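Periplasmic binding protein (Xylanimonas cellulosilytica, PDB 4MX8) probably binds an iron–siderophore complex or related solute outside the cell membrane and delivers it to an ABC transporter for uptake. Local coordinates at residues Thr59-Leu63 and Leu148-Leu152; Arg48-Met54 and Glu66-Pro71; Leu247-Asp251 and Ala263-Leu268; Val250-Thr256 and Pro289-Ile294. All blocks are in the same frame, centred on the assembly; numbering follows the deposited sequence.

In the fold
The four contacts fall into two groups, one in each lobe of a TroA-like solute-binding protein, the fold in which a long helix (here probably 155-179) joins two α/β lobes. Interactions 1 and 2 share the first lobe, with centres about 12 Å apart, and touch mainly through Ile60, which packs on Val51 and Ile67, and also where Leu152 meets Ile49. Interactions 3 and 4 lie in the other lobe, both on strand 246-251, share Val250 and Asp251, and have centres about 11 Å apart. Interactions 1 and 3 lie on opposite sides of the chain centre, about 34 Å between centres. Interaction 4 comes within about 5 Å of interaction 2 at the nearest atoms, where the lobes approach and a ligand cleft would be expected.

Interaction 1: residues Thr59-Leu63 and Leu148-Leu152; sequences TIGAL and LGKVL
The flat group met here is the peptide linking Leu148 to Gly149: Leu63 CD1 rests over one face of it, 3.5 Å from Gly149 N. The rest is aliphatic. Ile60 is wedged between two leucines one helical turn apart and divides its branches between them, because chi1 of -68° sets CG2 anti to the backbone N and CG1 beside that N. Ile60 CG1 meets Leu148 CD2 at 4.0 Å, CG2 meets Leu152 CD1 at 3.8 Å, and both leucines are crossed at about a right angle. With Ile60 cut back to an alanine, a gap would probably open between the ends of Leu148 and Leu152, and Val51 of strand 49-51 would lose a neighbour. Leu152 CD1 also touches Leu63 CB, at 4.0 Å. Thr59 offers its methyl, CG2 lying 3.8 Å from Leu148 CD1, while OG1 makes a weak hydrogen bond to Val299 N. Helix 54-62 is thus seated against the C-terminal part of helix 137-152 in the first lobe. With methyls on both sides, cohesion rests on dispersion and on burial from water, and shape rather than directional bonding sets the fit.

Interaction 2: residues Arg48-Met54 and Glu66-Pro71; sequences RIVVFDM and EIAGAP
Ile49 O is gripped by two successive amides, Ala68 N at 2.8 Å and, more weakly, Gly69 N at 3.3 Å. One residue past Val50, Val51 N donates to Gly69 O at 2.9 Å with an angle of 161° at the hydrogen, completing a single parallel-type bridge between Val50 and Gly69. This close-set middle continues into apolar packing: the Val51 and Ile67 side chains cross at about a right angle, CG2 of the valine 4.1 Å from CD1 of the isoleucine, and Pro71 fits against Val51 O and the Phe52 ring. Bends at chi2 (-51°) and chi3 (85°) curl the selenomethionine Met54 round to bring CE against Pro71 CG, at 3.8 Å. Were Pro71 a glycine, the Met54 methyl and the Phe52 ring would probably lose the apolar partner they share. The other end is looser. There a water accepts from Ile49 N and donates to Glu66 O, the Glu66 side chain is exposed, and the Arg48 guanidinium only skirts Ala68 CB. Strand 49-51, helix 54-62 and strand 67-70 follow one another in β-α-β order, though the strands share only one bridge; Leu57 packs on Val51 and Ile67, and strand 108-111 pairs with Val50.

Interaction 3: residues Leu247-Asp251 and Ala263-Leu268; sequences LWVVD and AAKVVL
Asp251 OD2 accepts a hydrogen bond from Ala264 N, 3.1 Å long and nearly straight, with 164° at the hydrogen. The amide arrives from above the carboxylate, 68° out of its plane. Beside this polar link Asp251 CB lies 3.7 Å from Ala264 CB, so the aspartate touches the start of helix 264-267 with both its acid and its methylene. Two residues back along the strand, Val249 spreads its methyls over the helix: CG1 reaches Ala264 CB at 3.9 Å, and CG2 meets Leu268 CD1 tip to tip at 3.8 Å. Leu247 CD2 adds a more distant touch on the same leucine methyl, at 4.2 Å.

The next shell fixes these groups. Leu268 N bonds to Ala264 O, which sets Ala264 and Leu268, the residue just past the helix, about one turn apart and facing the strand together. In Asp251, CG stands anti to the backbone N (chi1 -174°), carrying the acid out to the helix start. Its other oxygen, OD1, takes a weak bond from Ala254 N, where the aspartate is the N-cap of helix 252-256. Strand 246-251 itself runs between parallel neighbours 183-189 and 284-287 in the second lobe's sheet. Ile186 of the former backs both Val249 and Leu268, and Tyr286 of the latter flanks Val249.

One carboxylate therefore serves the amino ends of two successive helices, whose amide groups would be expected to favour its anionic form, while the methyl contacts next to it seal the helix onto the sheet.

Interaction 4: residues Val250-Thr256 and Pro289-Ile294; sequences VDRDAAT and PTAWYI
Tyr293, Pro289 and Ala255 bury the largest areas here. The Tyr293 ring is laid under the aliphatic part of Arg252, whose CG stands 3.8 Å from the ring centroid and 16° off its normal, a CH-pi contact. The guanidinium runs on past the phenol nearly parallel to it, the planes 15° apart. Thr256 CG2 approaches the same ring obliquely, 3.6 Å from Tyr293 CE2. Tyr293 CG is anti to the backbone N, which lets the ring reach across to helix 252-256. The two helix segments cross almost perpendicularly, at -92° with axes 8.6 Å apart, and meet by a knob into a hole: Ala255 sits among Pro289, Thr290, Tyr293 and Ile294. Helix 252-256 follows strand 246-251 directly and helix 289-295 follows strand 284-287 after one residue, the two strands being parallel neighbours in the second α/β lobe of this TroA-like fold. Ala255 CB lies 3.6 Å from Pro289 CB and 3.9 Å from Ile294 CG1. Pro289 extends the packing, its CG 4.0 Å from Ala254 CB and its CB against Asp251 O. Within helix 252-256, Arg252 O accepts from Thr256 OG1 and Ala255 N on opposite faces of its plane. Beyond the contact, Arg114 donates to Tyr293 O and Ile294 O.

Interaction 1: residues Thr59-Leu63 and Leu148-Leu152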
# COMPACT_ATOMS: atom_id res chain seq x y z
N THR A 59 -2.88 -8.65 -6.34
CA THR A 59 -2.71 -10.06 -6.01
C THR A 59 -3.58 -10.98 -6.87
O THR A 59 -3.11 -12.02 -7.35
CB THR A 59 -2.91 -10.34 -4.51
OG1 THR A 59 -1.89 -9.65 -3.76
CG2 THR A 59 -2.78 -11.82 -4.22
N ILE A 60 -4.84 -10.59 -7.09
CA ILE A 60 -5.71 -11.39 -7.95
C ILE A 60 -5.07 -11.61 -9.33
O ILE A 60 -5.07 -12.73 -9.84
CB ILE A 60 -7.13 -10.83 -8.05
CG1 ILE A 60 -7.83 -10.98 -6.70
CG2 ILE A 60 -7.92 -11.61 -9.04
CD1 ILE A 60 -9.11 -10.19 -6.60
N GLY A 61 -4.49 -10.57 -9.90
CA GLY A 61 -3.81 -10.71 -11.17
C GLY A 61 -2.62 -11.67 -11.08
O GLY A 61 -2.45 -12.53 -11.94
N ALA A 62 -1.83 -11.50 -10.02
CA ALA A 62 -0.60 -12.26 -9.85
C ALA A 62 -0.84 -13.76 -9.64
O ALA A 62 0.06 -14.57 -9.82
CB ALA A 62 0.19 -11.69 -8.69
N LEU A 63 -2.06 -14.12 -9.24
CA LEU A 63 -2.41 -15.52 -9.02
C LEU A 63 -3.16 -16.05 -10.24
O LEU A 63 -3.60 -17.20 -10.28
CB LEU A 63 -3.24 -15.67 -7.75
CG LEU A 63 -2.63 -15.23 -6.42
CD1 LEU A 63 -3.65 -15.40 -5.33
CD2 LEU A 63 -1.37 -16.03 -6.08
N LEU A 148 -6.97 -15.29 -1.10
CA LEU A 148 -7.24 -15.14 -2.52
C LEU A 148 -6.81 -16.41 -3.28
O LEU A 148 -7.53 -16.88 -4.17
CB LEU A 148 -6.57 -13.90 -3.06
CG LEU A 148 -7.22 -12.60 -2.56
CD1 LEU A 148 -6.37 -11.43 -2.98
CD2 LEU A 148 -8.64 -12.40 -3.07
N GLY A 149 -5.68 -17.00 -2.90
CA GLY A 149 -5.31 -18.29 -3.42
C GLY A 149 -6.41 -19.35 -3.35
O GLY A 149 -6.69 -20.04 -4.32
N LYS A 150 -7.05 -19.47 -2.20
CA LYS A 150 -8.17 -20.38 -2.03
C LYS A 150 -9.37 -19.99 -2.91
O LYS A 150 -9.98 -20.86 -3.54
CB LYS A 150 -8.57 -20.41 -0.55
CG LYS A 150 -9.72 -21.28 -0.20
CD LYS A 150 -9.53 -21.77 1.21
CE LYS A 150 -10.61 -21.24 2.12
NZ LYS A 150 -10.59 -21.97 3.42
N VAL A 151 -9.70 -18.70 -2.94
CA VAL A 151 -10.80 -18.22 -3.78
C VAL A 151 -10.57 -18.55 -5.26
O VAL A 151 -11.48 -19.02 -5.94
CB VAL A 151 -11.00 -16.70 -3.63
CG1 VAL A 151 -12.03 -16.20 -4.63
CG2 VAL A 151 -11.44 -16.38 -2.23
N LEU A 152 -9.35 -18.32 -5.74
CA LEU A 152 -9.07 -18.47 -7.17
C LEU A 152 -8.66 -19.88 -7.56
O LEU A 152 -8.42 -20.15 -8.74
CB LEU A 152 -7.98 -17.49 -7.59
CG LEU A 152 -8.36 -16.02 -7.41
CD1 LEU A 152 -7.20 -15.11 -7.72
CD2 LEU A 152 -9.53 -15.67 -8.29

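Interaction 2: residues Arg48-Met54 and Glu66-Pro71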
# COMPACT_ATOMS: atom_id res chain seq x y z
N ARG A 48 -16.91 -13.26 -12.16
CA ARG A 48 -17.02 -11.82 -12.38
C ARG A 48 -16.63 -11.06 -11.12
O ARG A 48 -17.50 -10.74 -10.31
CB ARG A 48 -18.44 -11.40 -12.73
CG ARG A 48 -18.65 -10.97 -14.16
CD ARG A 48 -19.67 -9.85 -14.27
NE ARG A 48 -20.12 -9.70 -15.65
CZ ARG A 48 -19.63 -8.83 -16.53
NH1 ARG A 48 -18.66 -7.99 -16.18
NH2 ARG A 48 -20.11 -8.79 -17.76
N ILE A 49 -15.34 -10.77 -10.96
CA ILE A 49 -14.86 -10.11 -9.75
C ILE A 49 -14.78 -8.60 -9.96
O ILE A 49 -14.24 -8.13 -10.95
CB ILE A 49 -13.46 -10.61 -9.34
CG1 ILE A 49 -13.38 -12.13 -9.45
CG2 ILE A 49 -13.13 -10.15 -7.94
CD1 ILE A 49 -12.01 -12.67 -9.16
N VAL A 50 -15.32 -7.85 -9.01
CA VAL A 50 -15.19 -6.40 -9.02
C VAL A 50 -14.29 -6.00 -7.85
O VAL A 50 -14.55 -6.40 -6.72
CB VAL A 50 -16.55 -5.72 -8.91
CG1 VAL A 50 -16.39 -4.23 -8.84
CG2 VAL A 50 -17.39 -6.09 -10.11
N VAL A 51 -13.24 -5.23 -8.12
CA VAL A 51 -12.25 -4.90 -7.10
C VAL A 51 -12.05 -3.39 -6.98
O VAL A 51 -11.75 -2.72 -7.97
CB VAL A 51 -10.89 -5.57 -7.42
CG1 VAL A 51 -9.80 -5.10 -6.46
CG2 VAL A 51 -11.01 -7.07 -7.39
N PHE A 52 -12.19 -2.85 -5.77
CA PHE A 52 -11.92 -1.43 -5.52
C PHE A 52 -10.55 -1.15 -4.90
O PHE A 52 -10.06 -0.02 -4.96
CB PHE A 52 -13.00 -0.82 -4.62
CG PHE A 52 -14.34 -0.61 -5.29
CD1 PHE A 52 -14.66 0.60 -5.86
CD2 PHE A 52 -15.28 -1.63 -5.32
CE1 PHE A 52 -15.91 0.79 -6.47
CE2 PHE A 52 -16.53 -1.44 -5.92
CZ PHE A 52 -16.84 -0.23 -6.50
N ASP A 53 -9.95 -2.15 -4.26
CA ASP A 53 -8.66 -2.01 -3.56
C ASP A 53 -7.54 -2.50 -4.48
O ASP A 53 -7.46 -3.69 -4.80
CB ASP A 53 -8.69 -2.80 -2.24
CG ASP A 53 -7.34 -2.82 -1.51
OD1 ASP A 53 -6.73 -1.75 -1.33
OD2 ASP A 53 -6.90 -3.93 -1.10
N MSE A 54 -6.68 -1.58 -4.93
CA MSE A 54 -5.65 -1.91 -5.92
C MSE A 54 -4.73 -3.04 -5.46
O MSE A 54 -4.17 -3.77 -6.28
CB MSE A 54 -4.85 -0.66 -6.31
CG MSE A 54 -5.64 0.46 -7.01
SE MSE A 54 -6.71 -0.13 -8.52
CE MSE A 54 -8.32 -0.73 -7.64
N GLU A 66 -8.58 -12.35 -13.17
CA GLU A 66 -8.91 -11.28 -14.09
C GLU A 66 -9.96 -10.44 -13.40
O GLU A 66 -10.83 -10.97 -12.72
CB GLU A 66 -9.49 -11.85 -15.38
CG GLU A 66 -9.57 -10.87 -16.52
CD GLU A 66 -10.23 -11.50 -17.74
OE1 GLU A 66 -11.17 -12.31 -17.54
OE2 GLU A 66 -9.81 -11.21 -18.88
N ILE A 67 -9.87 -9.14 -13.58
CA ILE A 67 -10.79 -8.24 -12.92
C ILE A 67 -11.86 -7.82 -13.92
O ILE A 67 -11.56 -7.44 -15.05
CB ILE A 67 -10.07 -7.03 -12.38
CG1 ILE A 67 -8.76 -7.46 -11.69
CG2 ILE A 67 -11.00 -6.23 -11.50
CD1 ILE A 67 -8.91 -8.49 -10.63
N ALA A 68 -13.12 -7.90 -13.50
CA ALA A 68 -14.23 -7.65 -14.40
C ALA A 68 -14.67 -6.20 -14.30
O ALA A 68 -15.18 -5.62 -15.25
CB ALA A 68 -15.38 -8.56 -14.05
N GLY A 69 -14.47 -5.62 -13.12
CA GLY A 69 -14.88 -4.26 -12.86
C GLY A 69 -13.97 -3.64 -11.82
O GLY A 69 -13.53 -4.32 -10.89
N ALA A 70 -13.72 -2.34 -11.96
CA ALA A 70 -12.74 -1.63 -11.16
C ALA A 70 -12.89 -0.14 -11.38
O ALA A 70 -13.40 0.29 -12.42
CB ALA A 70 -11.33 -2.08 -11.55
N PRO A 71 -12.43 0.65 -10.41
CA PRO A 71 -12.33 2.10 -10.65
C PRO A 71 -11.24 2.35 -11.70
O PRO A 71 -10.09 2.59 -11.32
CB PRO A 71 -11.89 2.64 -9.29
CG PRO A 71 -11.26 1.46 -8.59
CD PRO A 71 -12.03 0.28 -9.04
O HOH W 1 -13.67 -11.61 -12.86

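Interaction 3: residues Leu247-Asp251 and Ala263-Leu268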
# COMPACT_ATOMS: atom_id res chain seq x y z
N LEU A 247 18.17 9.15 3.19
CA LEU A 247 16.86 9.80 3.15
C LEU A 247 16.00 9.10 2.12
O LEU A 247 16.37 9.05 0.94
CB LEU A 247 17.01 11.28 2.80
CG LEU A 247 15.78 12.19 2.79
CD1 LEU A 247 15.30 12.48 4.19
CD2 LEU A 247 16.09 13.49 2.07
N TRP A 248 14.87 8.55 2.56
CA TRP A 248 13.95 7.80 1.70
C TRP A 248 12.70 8.62 1.42
O TRP A 248 11.93 8.89 2.33
CB TRP A 248 13.52 6.51 2.38
CG TRP A 248 14.63 5.55 2.70
CD1 TRP A 248 15.39 5.53 3.83
CD2 TRP A 248 15.09 4.46 1.90
NE1 TRP A 248 16.30 4.50 3.78
CE2 TRP A 248 16.12 3.83 2.60
CE3 TRP A 248 14.71 3.96 0.65
CZ2 TRP A 248 16.79 2.72 2.11
CZ3 TRP A 248 15.37 2.86 0.16
CH2 TRP A 248 16.40 2.25 0.89
N VAL A 249 12.48 8.97 0.16
CA VAL A 249 11.46 9.95 -0.20
C VAL A 249 10.28 9.38 -0.98
O VAL A 249 10.47 8.70 -1.99
CB VAL A 249 12.08 11.05 -1.07
CG1 VAL A 249 11.07 12.15 -1.32
CG2 VAL A 249 13.32 11.60 -0.39
N VAL A 250 9.08 9.66 -0.50
CA VAL A 250 7.82 9.34 -1.19
C VAL A 250 7.15 10.63 -1.65
O VAL A 250 6.74 11.45 -0.83
CB VAL A 250 6.85 8.61 -0.23
CG1 VAL A 250 5.54 8.37 -0.90
CG2 VAL A 250 7.44 7.32 0.23
N ASP A 251 7.05 10.84 -2.96
CA ASP A 251 6.44 12.06 -3.48
C ASP A 251 4.91 11.88 -3.53
O ASP A 251 4.37 11.36 -4.49
CB ASP A 251 6.98 12.33 -4.88
CG ASP A 251 6.52 13.65 -5.46
OD1 ASP A 251 5.63 14.30 -4.86
OD2 ASP A 251 7.06 14.02 -6.52
N ALA A 263 8.03 18.53 -8.30
CA ALA A 263 8.56 17.21 -7.97
C ALA A 263 9.36 17.19 -6.68
O ALA A 263 10.07 18.15 -6.36
CB ALA A 263 9.42 16.69 -9.11
N ALA A 264 9.26 16.09 -5.94
CA ALA A 264 9.98 15.92 -4.69
C ALA A 264 11.45 16.30 -4.84
O ALA A 264 12.00 17.04 -4.01
CB ALA A 264 9.87 14.50 -4.19
N LYS A 265 12.07 15.81 -5.91
CA LYS A 265 13.45 16.16 -6.24
C LYS A 265 13.74 17.66 -6.19
O LYS A 265 14.67 18.09 -5.50
CB LYS A 265 13.85 15.59 -7.61
CG LYS A 265 15.30 15.18 -7.67
CD LYS A 265 15.62 14.32 -8.88
CE LYS A 265 17.10 13.94 -8.90
NZ LYS A 265 17.51 13.28 -10.17
N VAL A 266 12.94 18.47 -6.89
CA VAL A 266 13.21 19.90 -6.89
C VAL A 266 12.87 20.57 -5.56
O VAL A 266 13.52 21.53 -5.17
CB VAL A 266 12.59 20.67 -8.10
CG1 VAL A 266 12.08 19.71 -9.17
CG2 VAL A 266 11.50 21.63 -7.66
N VAL A 267 11.85 20.07 -4.87
CA VAL A 267 11.51 20.58 -3.55
C VAL A 267 12.68 20.42 -2.58
O VAL A 267 12.94 21.28 -1.75
CB VAL A 267 10.29 19.84 -2.97
CG1 VAL A 267 10.12 20.14 -1.50
CG2 VAL A 267 9.05 20.22 -3.74
N LEU A 268 13.39 19.30 -2.70
CA LEU A 268 14.54 18.99 -1.85
C LEU A 268 15.84 19.59 -2.40
O LEU A 268 16.92 19.37 -1.86
CB LEU A 268 14.69 17.48 -1.67
CG LEU A 268 13.56 16.80 -0.92
CD1 LEU A 268 13.74 15.29 -0.91
CD2 LEU A 268 13.47 17.33 0.51

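Interaction 4: residues Val250-Thr256 and Pro289-Ile294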
# COMPACT_ATOMS: atom_id res chain seq x y z
N VAL A 250 9.08 9.66 -0.50
CA VAL A 250 7.82 9.34 -1.19
C VAL A 250 7.15 10.63 -1.65
O VAL A 250 6.74 11.45 -0.83
CB VAL A 250 6.85 8.61 -0.23
CG1 VAL A 250 5.54 8.37 -0.90
CG2 VAL A 250 7.44 7.32 0.23
N ASP A 251 7.05 10.84 -2.96
CA ASP A 251 6.44 12.06 -3.48
C ASP A 251 4.91 11.88 -3.53
O ASP A 251 4.37 11.36 -4.49
CB ASP A 251 6.98 12.33 -4.88
CG ASP A 251 6.52 13.65 -5.46
OD1 ASP A 251 5.63 14.30 -4.86
OD2 ASP A 251 7.06 14.02 -6.52
N ARG A 252 4.21 12.31 -2.49
CA ARG A 252 2.78 12.01 -2.40
C ARG A 252 1.98 12.75 -3.46
O ARG A 252 0.98 12.24 -3.94
CB ARG A 252 2.26 12.36 -1.01
CG ARG A 252 0.78 12.08 -0.79
CD ARG A 252 0.31 12.73 0.49
NE ARG A 252 -0.97 13.39 0.28
CZ ARG A 252 -1.49 14.29 1.10
NH1 ARG A 252 -0.85 14.64 2.20
NH2 ARG A 252 -2.67 14.83 0.83
N ASP A 253 2.42 13.95 -3.83
CA ASP A 253 1.73 14.73 -4.85
C ASP A 253 1.83 14.08 -6.22
O ASP A 253 0.95 14.27 -7.07
CB ASP A 253 2.24 16.17 -4.90
CG ASP A 253 1.62 17.04 -3.82
OD1 ASP A 253 0.62 16.62 -3.21
OD2 ASP A 253 2.14 18.15 -3.59
N ALA A 254 2.89 13.32 -6.44
CA ALA A 254 3.07 12.62 -7.70
C ALA A 254 1.99 11.56 -7.86
O ALA A 254 1.49 11.33 -8.96
CB ALA A 254 4.42 11.99 -7.75
N ALA A 255 1.61 10.95 -6.74
CA ALA A 255 0.75 9.77 -6.74
C ALA A 255 -0.73 10.11 -6.80
O ALA A 255 -1.53 9.31 -7.27
CB ALA A 255 1.02 8.95 -5.50
N THR A 256 -1.08 11.30 -6.34
CA THR A 256 -2.47 11.67 -6.18
C THR A 256 -2.96 12.58 -7.29
O THR A 256 -4.16 12.89 -7.37
CB THR A 256 -2.67 12.39 -4.86
OG1 THR A 256 -1.75 13.50 -4.80
CG2 THR A 256 -2.41 11.44 -3.71
N PRO A 289 5.83 6.29 -5.76
CA PRO A 289 4.68 6.94 -5.12
C PRO A 289 3.43 6.09 -5.23
O PRO A 289 2.85 5.78 -4.20
CB PRO A 289 4.52 8.21 -5.94
CG PRO A 289 5.89 8.50 -6.41
CD PRO A 289 6.45 7.17 -6.75
N THR A 290 3.03 5.71 -6.45
CA THR A 290 1.88 4.82 -6.63
C THR A 290 1.99 3.54 -5.82
O THR A 290 1.05 3.16 -5.12
CB THR A 290 1.65 4.44 -8.10
OG1 THR A 290 1.55 5.62 -8.90
CG2 THR A 290 0.39 3.67 -8.23
N ALA A 291 3.14 2.86 -5.90
CA ALA A 291 3.28 1.64 -5.10
C ALA A 291 3.26 1.91 -3.59
O ALA A 291 2.44 1.35 -2.87
CB ALA A 291 4.51 0.86 -5.49
N TRP A 292 4.13 2.79 -3.11
CA TRP A 292 4.20 3.02 -1.68
C TRP A 292 3.03 3.80 -1.07
O TRP A 292 2.78 3.69 0.13
CB TRP A 292 5.51 3.70 -1.31
CG TRP A 292 6.72 2.87 -1.55
CD1 TRP A 292 7.33 2.65 -2.74
CD2 TRP A 292 7.50 2.17 -0.56
NE1 TRP A 292 8.43 1.85 -2.57
CE2 TRP A 292 8.56 1.55 -1.24
CE3 TRP A 292 7.39 2.02 0.83
CZ2 TRP A 292 9.52 0.78 -0.58
CZ3 TRP A 292 8.33 1.26 1.49
CH2 TRP A 292 9.40 0.65 0.78
N TYR A 293 2.30 4.58 -1.85
CA TYR A 293 1.25 5.38 -1.25
C TYR A 293 -0.17 5.04 -1.69
O TYR A 293 -1.09 5.07 -0.88
CB TYR A 293 1.53 6.86 -1.46
CG TYR A 293 0.45 7.77 -0.92
CD1 TYR A 293 0.47 8.18 0.39
CD2 TYR A 293 -0.59 8.21 -1.72
CE1 TYR A 293 -0.50 9.00 0.88
CE2 TYR A 293 -1.57 9.02 -1.22
CZ TYR A 293 -1.52 9.42 0.08
OH TYR A 293 -2.49 10.25 0.59
N ILE A 294 -0.38 4.74 -2.97
CA ILE A 294 -1.75 4.45 -3.44
C ILE A 294 -2.15 3.00 -3.23
O ILE A 294 -3.15 2.71 -2.59
CB ILE A 294 -1.95 4.81 -4.93
CG1 ILE A 294 -1.85 6.32 -5.12
CG2 ILE A 294 -3.26 4.28 -5.43
CD1 ILE A 294 -2.96 7.07 -4.46